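Local coordinates for protein alternansucrase (Leuconostoc mesenteroides, PDB 6HVG) that belongs to glycoside hydrolase family 70, with a family region of the TIM-barrel clan, repeats related to choline-binding and cell-wall-binding modules, and a bound calcium ion, at residues Q448-A451 and N452-F456; T511-W515 and N516-E520. All coordinates share one frame; numbering follows the deposited sequence.

Interaction 1 (Q448-A451 and N452-F456); sequences QTQA and NYLNF
Q448 and N452, one helical turn apart on helix 447-462, bring their side-chain amides together: the planes are only 19° apart, and NE2 of Q448 stands 3.4 Å from OD1 of N452. Q448 gets there by a bend in its chain after CG, which is itself anti to the backbone N (chi1 -174°). The N452 amide has its hydrogen bond elsewhere, from ND2 to Q512 OE1 in the loop after helix 499-511. Beneath the side chains run four i to i+4 bonds, the mark of an alpha-helix. N452 N donates to Q448 O at 2.9 Å, and Y453 N donates to T449 O at 2.9 Å with a nearly straight N-H (170°). The next two rungs, L454 N to Q450 O and N455 N to A451 O, are each 3.0 Å long. Q450 O also lies at the edge of the Y453 ring, near its plane, while CG of Q450 meets CD1 of L454 at 4.2 Å. Further out, the polar ends are tied to other parts of the chain. The Q450 amide is bonded through OE1 to Q474 and through NE2 to N478, both on helix 474-495. N455 OD1 accepts from Y468 N and T466 OG1, and T449 OG1 pairs with D446, just ahead of the helix. On an apolar face Y453 meets W444. The four rungs thus pair the N-H groups of N452 to N455 with the carbonyls of Q448 to A451, and the amides of Q450 and N455 are oriented by partners outside the two segments; two bonds, one at each end, fix the rotation of the Q450 amide.

Interaction 2 (T511-W515 and N516-E520); sequences TQANW and NKQTE
An Asx turn headed by N516 opens the 3-10 segment 517-519, and the preceding turn around A513 packs against it, in the loop that follows helix 499-511. The turn is defined by Q518 N donating to N516 OD1 at 3.1 Å, the donor tilted 33° from the plane of the carbonyl. With chi1 at 67°, CG of N516 sits between its own backbone N and carbonyl carbon, which carries OD1 forward to Q518, while ND2 reaches back to K510 O near the end of the helix. Between the two segments the focus is A513 O. N516 N donates to it at 3.3 Å, from well above the carbonyl plane (71° out of it). OG1 of T519 lies 2.8 Å from A513 O and 3.1 Å from N516 O. T519 OG1 also accepts from A1258 N, linking the turn to a part of the chain far away in sequence. Around this polar centre the side chains touch lightly: A513 CB meets Q518 OE1 at 3.5 Å, and OD1 of N514 rests 3.6 Å from CG2 of T519.

Overall arrangement
Interaction 1 lies on helix 447-462 and interaction 2 in the loop after helix 499-511; they follow in series along the chain, with centres 15 Å apart. They meet directly. N452 ND2 is 3.2 Å from Q512 OE1, a probable hydrogen bond, and T449 CG2 packs at 3.7 Å against CH2 of W515. F508 on helix 499-511 adds a shared surface, touched by N452 and F456 from interaction 1 and by W515 from interaction 2. The calcium ligands, E575, D581, N625 and D1159, all belong to other parts of the chain. Interaction 2 is nearer the centre of the chain, about 22 Å away against about 37 Å for interaction 1 (centre to centre).

Interaction 1 (Q448-A451 and N452-F456)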
ATOM      1  N   GLN A 448     -24.233   7.157  26.599  1.00 44.00           N
ATOM      2  CA  GLN A 448     -22.808   7.460  26.463  1.00 45.88           C
ATOM      3  C   GLN A 448     -22.589   8.646  25.539  1.00 45.84           C
ATOM      4  O   GLN A 448     -21.901   9.587  25.895  1.00 46.40           O
ATOM      5  CB  GLN A 448     -22.062   6.242  25.898  1.00 48.51           C
ATOM      6  CG  GLN A 448     -20.549   6.363  25.833  1.00 49.84           C
ATOM      7  CD  GLN A 448     -19.901   6.544  27.190  1.00 51.03           C
ATOM      8  OE1 GLN A 448     -19.533   5.565  27.857  1.00 55.57           O
ATOM      9  NE2 GLN A 448     -19.802   7.785  27.632  1.00 50.29           N
ATOM     10  N   THR A 449     -23.205   8.608  24.357  1.00 45.21           N
ATOM     11  CA  THR A 449     -23.112   9.702  23.426  1.00 43.44           C
ATOM     12  C   THR A 449     -23.710  10.959  24.023  1.00 45.62           C
ATOM     13  O   THR A 449     -23.154  12.041  23.891  1.00 51.02           O
ATOM     14  CB  THR A 449     -23.842   9.391  22.121  1.00 44.70           C
ATOM     15  OG1 THR A 449     -23.378   8.155  21.593  1.00 42.47           O
ATOM     16  CG2 THR A 449     -23.563  10.488  21.080  1.00 45.85           C
ATOM     17  N   GLN A 450     -24.852  10.839  24.684  1.00 46.12           N
ATOM     18  CA  GLN A 450     -25.469  12.008  25.313  1.00 48.06           C
ATOM     19  C   GLN A 450     -24.515  12.641  26.311  1.00 46.90           C
ATOM     20  O   GLN A 450     -24.363  13.850  26.328  1.00 47.59           O
ATOM     21  CB  GLN A 450     -26.786  11.635  26.013  1.00 49.77           C
ATOM     22  CG  GLN A 450     -27.505  12.814  26.656  1.00 50.51           C
ATOM     23  CD  GLN A 450     -28.960  12.554  26.909  1.00 51.94           C
ATOM     24  OE1 GLN A 450     -29.448  11.441  26.696  1.00 55.93           O
ATOM     25  NE2 GLN A 450     -29.670  13.558  27.426  1.00 54.11           N
ATOM     26  N   ALA A 451     -23.907  11.816  27.157  1.00 44.66           N
ATOM     27  CA  ALA A 451     -23.002  12.315  28.187  1.00 45.57           C
ATOM     28  C   ALA A 451     -21.769  12.957  27.564  1.00 47.93           C
ATOM     29  O   ALA A 451     -21.246  13.956  28.085  1.00 48.89           O
ATOM     30  CB  ALA A 451     -22.597  11.206  29.139  1.00 44.43           C
ATOM     31  N   ASN A 452     -21.298  12.379  26.461  1.00 47.70           N
ATOM     32  CA  ASN A 452     -20.124  12.923  25.777  1.00 48.63           C
ATOM     33  C   ASN A 452     -20.438  14.264  25.114  1.00 51.79           C
ATOM     34  O   ASN A 452     -19.642  15.196  25.205  1.00 62.03           O
ATOM     35  CB  ASN A 452     -19.571  11.934  24.751  1.00 45.30           C
ATOM     36  CG  ASN A 452     -18.881  10.745  25.393  1.00 42.98           C
ATOM     37  OD1 ASN A 452     -18.509  10.780  26.553  1.00 43.98           O
ATOM     38  ND2 ASN A 452     -18.687   9.696  24.626  1.00 41.81           N
ATOM     39  N   TYR A 453     -21.595  14.357  24.471  1.00 50.40           N
ATOM     40  CA  TYR A 453     -22.057  15.608  23.892  1.00 49.15           C
ATOM     41  C   TYR A 453     -22.101  16.695  24.952  1.00 52.32           C
ATOM     42  O   TYR A 453     -21.591  17.776  24.732  1.00 53.13           O
ATOM     43  CB  TYR A 453     -23.443  15.439  23.272  1.00 47.01           C
ATOM     44  CG  TYR A 453     -24.182  16.738  23.002  1.00 45.64           C
ATOM     45  CD1 TYR A 453     -23.991  17.444  21.822  1.00 45.95           C
ATOM     46  CD2 TYR A 453     -25.076  17.246  23.911  1.00 46.98           C
ATOM     47  CE1 TYR A 453     -24.676  18.624  21.567  1.00 46.88           C
ATOM     48  CE2 TYR A 453     -25.769  18.430  23.674  1.00 48.81           C
ATOM     49  CZ  TYR A 453     -25.575  19.112  22.502  1.00 47.99           C
ATOM     50  OH  TYR A 453     -26.271  20.278  22.303  1.00 47.25           O
ATOM     51  N   LEU A 454     -22.708  16.398  26.099  1.00 54.15           N
ATOM     52  CA  LEU A 454     -22.849  17.368  27.181  1.00 53.95           C
ATOM     53  C   LEU A 454     -21.508  17.839  27.695  1.00 53.52           C
ATOM     54  O   LEU A 454     -21.301  19.047  27.836  1.00 58.58           O
ATOM     55  CB  LEU A 454     -23.644  16.790  28.356  1.00 54.43           C
ATOM     56  CG  LEU A 454     -25.103  16.497  28.043  1.00 55.29           C
ATOM     57  CD1 LEU A 454     -25.705  15.713  29.186  1.00 57.46           C
ATOM     58  CD2 LEU A 454     -25.921  17.764  27.805  1.00 56.65           C
ATOM     59  N   ASN A 455     -20.595  16.902  27.939  1.00 52.67           N
ATOM     60  CA  ASN A 455     -19.251  17.258  28.385  1.00 51.32           C
ATOM     61  C   ASN A 455     -18.481  18.089  27.337  1.00 53.68           C
ATOM     62  O   ASN A 455     -17.783  19.030  27.687  1.00 55.54           O
ATOM     63  CB  ASN A 455     -18.443  16.014  28.725  1.00 48.78           C
ATOM     64  CG  ASN A 455     -18.971  15.293  29.925  1.00 48.21           C
ATOM     65  OD1 ASN A 455     -19.819  15.801  30.648  1.00 57.09           O
ATOM     66  ND2 ASN A 455     -18.471  14.105  30.157  1.00 46.76           N
ATOM     67  N   PHE A 456     -18.602  17.737  26.060  1.00 55.55           N
ATOM     68  CA  PHE A 456     -17.919  18.463  24.995  1.00 59.96           C
ATOM     69  C   PHE A 456     -18.429  19.912  24.849  1.00 61.04           C
ATOM     70  O   PHE A 456     -17.633  20.845  24.786  1.00 67.46           O
ATOM     71  CB  PHE A 456     -18.071  17.708  23.681  1.00 59.78           C
ATOM     72  CG  PHE A 456     -17.363  18.336  22.522  1.00 61.67           C
ATOM     73  CD1 PHE A 456     -16.031  18.059  22.287  1.00 64.05           C
ATOM     74  CD2 PHE A 456     -18.046  19.139  21.620  1.00 63.29           C
ATOM     75  CE1 PHE A 456     -15.378  18.603  21.192  1.00 64.35           C
ATOM     76  CE2 PHE A 456     -17.398  19.704  20.535  1.00 63.96           C
ATOM     77  CZ  PHE A 456     -16.057  19.446  20.339  1.00 64.61           C
TER

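Interaction 2 (T511-W515 and N516-E520)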
ATOM      1  N   THR A 511     -15.110  12.981  17.108  1.00 58.08           N
ATOM      2  CA  THR A 511     -14.664  12.430  18.377  1.00 58.60           C
ATOM      3  C   THR A 511     -15.187  11.024  18.693  1.00 54.70           C
ATOM      4  O   THR A 511     -14.511  10.247  19.361  1.00 56.73           O
ATOM      5  CB  THR A 511     -15.125  13.390  19.504  1.00 61.38           C
ATOM      6  OG1 THR A 511     -14.384  14.603  19.404  1.00 59.69           O
ATOM      7  CG2 THR A 511     -14.895  12.817  20.886  1.00 69.14           C
ATOM      8  N   GLN A 512     -16.394  10.710  18.239  1.00 51.23           N
ATOM      9  CA  GLN A 512     -17.067   9.459  18.589  1.00 48.46           C
ATOM     10  C   GLN A 512     -16.694   8.316  17.661  1.00 47.16           C
ATOM     11  O   GLN A 512     -16.800   8.434  16.446  1.00 47.76           O
ATOM     12  CB  GLN A 512     -18.585   9.646  18.533  1.00 49.76           C
ATOM     13  CG  GLN A 512     -19.099  10.803  19.358  1.00 48.42           C
ATOM     14  CD  GLN A 512     -18.805  10.602  20.808  1.00 49.87           C
ATOM     15  OE1 GLN A 512     -19.443   9.777  21.467  1.00 57.58           O
ATOM     16  NE2 GLN A 512     -17.833  11.336  21.326  1.00 51.07           N
ATOM     17  N   ALA A 513     -16.302   7.191  18.251  1.00 45.87           N
ATOM     18  CA  ALA A 513     -15.829   6.026  17.507  1.00 46.20           C
ATOM     19  C   ALA A 513     -16.814   5.566  16.427  1.00 49.15           C
ATOM     20  O   ALA A 513     -16.401   5.194  15.330  1.00 50.17           O
ATOM     21  CB  ALA A 513     -15.498   4.878  18.457  1.00 42.87           C
ATOM     22  N   ASN A 514     -18.103   5.547  16.750  1.00 52.56           N
ATOM     23  CA  ASN A 514     -19.114   5.137  15.780  1.00 49.65           C
ATOM     24  C   ASN A 514     -19.216   6.081  14.587  1.00 47.36           C
ATOM     25  O   ASN A 514     -19.782   5.725  13.572  1.00 45.05           O
ATOM     26  CB  ASN A 514     -20.468   5.020  16.465  1.00 51.10           C
ATOM     27  CG  ASN A 514     -20.681   3.684  17.127  1.00 51.80           C
ATOM     28  OD1 ASN A 514     -19.991   2.731  16.857  1.00 55.21           O
ATOM     29  ND2 ASN A 514     -21.676   3.609  17.978  1.00 57.39           N
ATOM     30  N   TRP A 515     -18.695   7.296  14.737  1.00 47.59           N
ATOM     31  CA  TRP A 515     -18.737   8.307  13.696  1.00 47.21           C
ATOM     32  C   TRP A 515     -17.366   8.672  13.127  1.00 48.49           C
ATOM     33  O   TRP A 515     -17.176   9.772  12.560  1.00 48.60           O
ATOM     34  CB  TRP A 515     -19.438   9.557  14.248  1.00 48.70           C
ATOM     35  CG  TRP A 515     -20.842   9.279  14.709  1.00 50.60           C
ATOM     36  CD1 TRP A 515     -21.671   8.280  14.264  1.00 50.73           C
ATOM     37  CD2 TRP A 515     -21.583   9.992  15.697  1.00 52.03           C
ATOM     38  NE1 TRP A 515     -22.868   8.338  14.908  1.00 48.75           N
ATOM     39  CE2 TRP A 515     -22.848   9.389  15.782  1.00 50.47           C
ATOM     40  CE3 TRP A 515     -21.304  11.089  16.512  1.00 55.54           C
ATOM     41  CZ2 TRP A 515     -23.822   9.834  16.643  1.00 49.86           C
ATOM     42  CZ3 TRP A 515     -22.301  11.542  17.377  1.00 52.15           C
ATOM     43  CH2 TRP A 515     -23.532  10.906  17.432  1.00 50.29           C
ATOM     44  N   ASN A 516     -16.405   7.758  13.272  1.00 48.07           N
ATOM     45  CA  ASN A 516     -15.088   7.954  12.670  1.00 48.02           C
ATOM     46  C   ASN A 516     -14.448   6.626  12.241  1.00 47.02           C
ATOM     47  O   ASN A 516     -15.095   5.578  12.285  1.00 51.30           O
ATOM     48  CB  ASN A 516     -14.215   8.856  13.565  1.00 47.06           C
ATOM     49  CG  ASN A 516     -13.843   8.222  14.876  1.00 49.64           C
ATOM     50  OD1 ASN A 516     -13.771   6.998  15.014  1.00 52.43           O
ATOM     51  ND2 ASN A 516     -13.564   9.060  15.860  1.00 50.98           N
ATOM     52  N   LYS A 517     -13.196   6.660  11.817  1.00 49.11           N
ATOM     53  CA  LYS A 517     -12.535   5.482  11.252  1.00 52.63           C
ATOM     54  C   LYS A 517     -12.218   4.360  12.238  1.00 52.57           C
ATOM     55  O   LYS A 517     -11.871   3.243  11.826  1.00 58.06           O
ATOM     56  CB  LYS A 517     -11.220   5.891  10.564  1.00 57.42           C
ATOM     57  CG  LYS A 517     -10.034   6.084  11.510  1.00 60.29           C
ATOM     58  CD  LYS A 517      -8.799   6.575  10.769  1.00 63.07           C
ATOM     59  CE  LYS A 517      -7.619   6.747  11.710  1.00 64.82           C
ATOM     60  NZ  LYS A 517      -6.628   7.712  11.148  1.00 65.53           N
ATOM     61  N   GLN A 518     -12.312   4.643  13.530  1.00 53.39           N
ATOM     62  CA  GLN A 518     -12.066   3.633  14.563  1.00 53.94           C
ATOM     63  C   GLN A 518     -13.001   2.431  14.430  1.00 53.67           C
ATOM     64  O   GLN A 518     -12.627   1.296  14.733  1.00 54.13           O
ATOM     65  CB  GLN A 518     -12.194   4.258  15.936  1.00 58.69           C
ATOM     66  CG  GLN A 518     -11.147   5.325  16.203  1.00 66.35           C
ATOM     67  CD  GLN A 518     -11.193   5.873  17.609  1.00 79.98           C
ATOM     68  OE1 GLN A 518     -12.069   5.530  18.417  1.00 86.47           O
ATOM     69  NE2 GLN A 518     -10.258   6.766  17.899  1.00 89.10           N
ATOM     70  N   THR A 519     -14.206   2.683  13.933  1.00 53.00           N
ATOM     71  CA  THR A 519     -15.143   1.610  13.638  1.00 51.45           C
ATOM     72  C   THR A 519     -15.086   1.147  12.194  1.00 49.40           C
ATOM     73  O   THR A 519     -15.955   0.416  11.766  1.00 47.95           O
ATOM     74  CB  THR A 519     -16.578   2.043  13.991  1.00 51.04           C
ATOM     75  OG1 THR A 519     -16.883   3.309  13.385  1.00 51.17           O
ATOM     76  CG2 THR A 519     -16.708   2.148  15.493  1.00 50.58           C
ATOM     77  N   GLU A 520     -14.077   1.601  11.450  1.00 48.52           N
ATOM     78  CA  GLU A 520     -13.905   1.206  10.046  1.00 50.56           C
ATOM     79  C   GLU A 520     -12.755   0.209   9.837  1.00 50.42           C
ATOM     80  O   GLU A 520     -12.521  -0.225   8.722  1.00 51.03           O
ATOM     81  CB  GLU A 520     -13.716   2.437   9.146  1.00 48.66           C
ATOM     82  CG  GLU A 520     -14.954   3.305   9.062  1.00 48.25           C
ATOM     83  CD  GLU A 520     -14.817   4.452   8.102  1.00 47.97           C
ATOM     84  OE1 GLU A 520     -13.703   4.698   7.639  1.00 45.09           O
ATOM     85  OE2 GLU A 520     -15.825   5.132   7.827  1.00 52.35           O
TER